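Local coordinates for ABC transporter periplasmic peptide-binding protein (Pseudoalteromonas, PDB 4QFL) that binds dipeptides in the periplasm, here holding Ala-Phe, and probably delivers them to an ABC transporter for uptake, at residues D54-A57 and N58-D62. Sequence-based numbering, arbitrary orientation.
Sequences DIIA and NQLYD
Asp54 meets Gln59 through its backbone carbonyl: the side chain of Gln59 curls back along the helix until CD lies 4.2 Å from Asp54 O. The polar end of Asp54 serves another partner, OD1 accepting a hydrogen bond from Ile527 N. At Ile55 the regular helical bond is missing, since Ile55 O stands 4.8 Å from Gln59 N. The amide of Gln59 has folded up to this same carbonyl, with CD 3.8 Å from Ile55 O. The bend at chi2, 61°, turns the amide back toward the start of the helix. An alanine in place of Gln59 would remove the amide, and the carbonyls of Asp54 and Ile55 would probably lose that neighbour, with a gap opening toward Phe226 and Leu242. Ile56 restores the helical pattern: Leu60 N donates to Ile56 O at 3.0 Å, nearly straight at 163°. Ile56 CB also lies against Leu60 CD1, an apolar contact of 4.3 Å one turn on. Ala57 O takes the last of these i to i+4 bonds, from Tyr61 N, but a length of 3.3 Å and an angle of 134° make it weak, in keeping with the backbone of Tyr61, which no longer has helical torsions. The same oxygen reaches the rim of the Tyr61 ring roughly level with the ring, while Leu60 CB sits 3.8 Å above one face, toward the rim; Tyr61 OH donates to Phe42 O. Helix 50-60 begins at Gly50, which lines both ligand pockets, and runs to a buried end: Ile55 and Gln59 pack on Tyr244 of strand 241-246, Ile55 on Val224 of strand 223-228, and Gln59 and Leu60 together on Phe226 of that strand.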
loop_
_atom_site.group_PDB
_atom_site.type_symbol
_atom_site.label_atom_id
_atom_site.label_comp_id
_atom_site.label_asym_id
_atom_site.label_seq_id
_atom_site.Cartn_x
_atom_site.Cartn_y
_atom_site.Cartn_z
ATOM N N ASP A 54 -3.598 -5.553 5.388
ATOM C CA ASP A 54 -3.224 -5.739 6.780
ATOM C C ASP A 54 -3.997 -6.910 7.361
ATOM O O ASP A 54 -3.494 -7.607 8.234
ATOM C CB ASP A 54 -3.471 -4.473 7.603
ATOM C CG ASP A 54 -2.305 -3.489 7.538
ATOM O OD1 ASP A 54 -1.246 -3.853 6.990
ATOM O OD2 ASP A 54 -2.438 -2.353 8.047
ATOM N N ILE A 55 -5.216 -7.128 6.867
ATOM C CA ILE A 55 -6.057 -8.237 7.332
ATOM C C ILE A 55 -5.644 -9.586 6.733
ATOM O O ILE A 55 -5.447 -10.550 7.466
ATOM C CB ILE A 55 -7.560 -7.999 7.033
ATOM C CG1 ILE A 55 -8.048 -6.738 7.730
ATOM C CG2 ILE A 55 -8.404 -9.195 7.466
ATOM C CD1 ILE A 55 -9.460 -6.337 7.370
ATOM N N ILE A 56 -5.495 -9.649 5.413
ATOM C CA ILE A 56 -5.448 -10.930 4.708
ATOM C C ILE A 56 -4.074 -11.482 4.308
ATOM O O ILE A 56 -3.882 -12.691 4.280
ATOM C CB ILE A 56 -6.345 -10.900 3.437
ATOM C CG1 ILE A 56 -5.778 -9.926 2.405
ATOM C CG2 ILE A 56 -7.775 -10.533 3.798
ATOM C CD1 ILE A 56 -6.585 -9.860 1.109
ATOM N N ALA A 57 -3.124 -10.611 3.999
ATOM C CA ALA A 57 -1.922 -11.023 3.273
ATOM C C ALA A 57 -0.984 -11.951 4.042
ATOM O O ALA A 57 -0.738 -13.082 3.626
ATOM C CB ALA A 57 -1.170 -9.799 2.790
ATOM N N ASN A 58 -0.461 -11.472 5.169
ATOM C CA ASN A 58 0.483 -12.255 5.954
ATOM C C ASN A 58 -0.197 -13.334 6.764
ATOM O O ASN A 58 0.473 -14.225 7.278
ATOM C CB ASN A 58 1.297 -11.364 6.899
ATOM C CG ASN A 58 2.263 -10.480 6.169
ATOM O OD1 ASN A 58 2.225 -9.254 6.296
ATOM N ND2 ASN A 58 3.135 -11.090 5.393
ATOM N N GLN A 59 -1.516 -13.253 6.887
ATOM C CA GLN A 59 -2.248 -14.200 7.716
ATOM C C GLN A 59 -2.685 -15.451 6.955
ATOM O O GLN A 59 -2.520 -16.562 7.438
ATOM C CB GLN A 59 -3.444 -13.523 8.379
ATOM C CG GLN A 59 -3.082 -12.627 9.564
ATOM C CD GLN A 59 -2.176 -11.476 9.190
ATOM O OE1 GLN A 59 -2.562 -10.584 8.431
ATOM N NE2 GLN A 59 -0.963 -11.484 9.723
ATOM N N LEU A 60 -3.238 -15.274 5.763
ATOM C CA LEU A 60 -3.774 -16.407 5.018
ATOM C C LEU A 60 -2.802 -16.982 4.018
ATOM O O LEU A 60 -2.995 -18.098 3.549
ATOM C CB LEU A 60 -5.043 -16.004 4.276
ATOM C CG LEU A 60 -6.241 -15.596 5.112
ATOM C CD1 LEU A 60 -7.274 -14.977 4.210
ATOM C CD2 LEU A 60 -6.809 -16.806 5.825
ATOM N N TYR A 61 -1.773 -16.215 3.668
ATOM C CA TYR A 61 -0.927 -16.554 2.522
ATOM C C TYR A 61 0.578 -16.525 2.801
ATOM O O TYR A 61 1.012 -16.051 3.844
ATOM C CB TYR A 61 -1.201 -15.583 1.369
ATOM C CG TYR A 61 -2.610 -15.591 0.839
ATOM C CD1 TYR A 61 -3.064 -16.631 0.036
ATOM C CD2 TYR A 61 -3.486 -14.538 1.116
ATOM C CE1 TYR A 61 -4.369 -16.634 -0.470
ATOM C CE2 TYR A 61 -4.791 -14.533 0.616
ATOM C CZ TYR A 61 -5.221 -15.583 -0.177
ATOM O OH TYR A 61 -6.508 -15.585 -0.664
ATOM N N ASP A 62 1.360 -17.033 1.849
ATOM C CA ASP A 62 2.798 -16.794 1.803
ATOM C C ASP A 62 3.177 -16.352 0.402
ATOM O O ASP A 62 2.485 -16.673 -0.557
ATOM C CB ASP A 62 3.597 -18.058 2.125
ATOM C CG ASP A 62 3.297 -18.620 3.502
ATOM O OD1 ASP A 62 3.796 -18.059 4.496
ATOM O OD2 ASP A 62 2.595 -19.650 3.582
#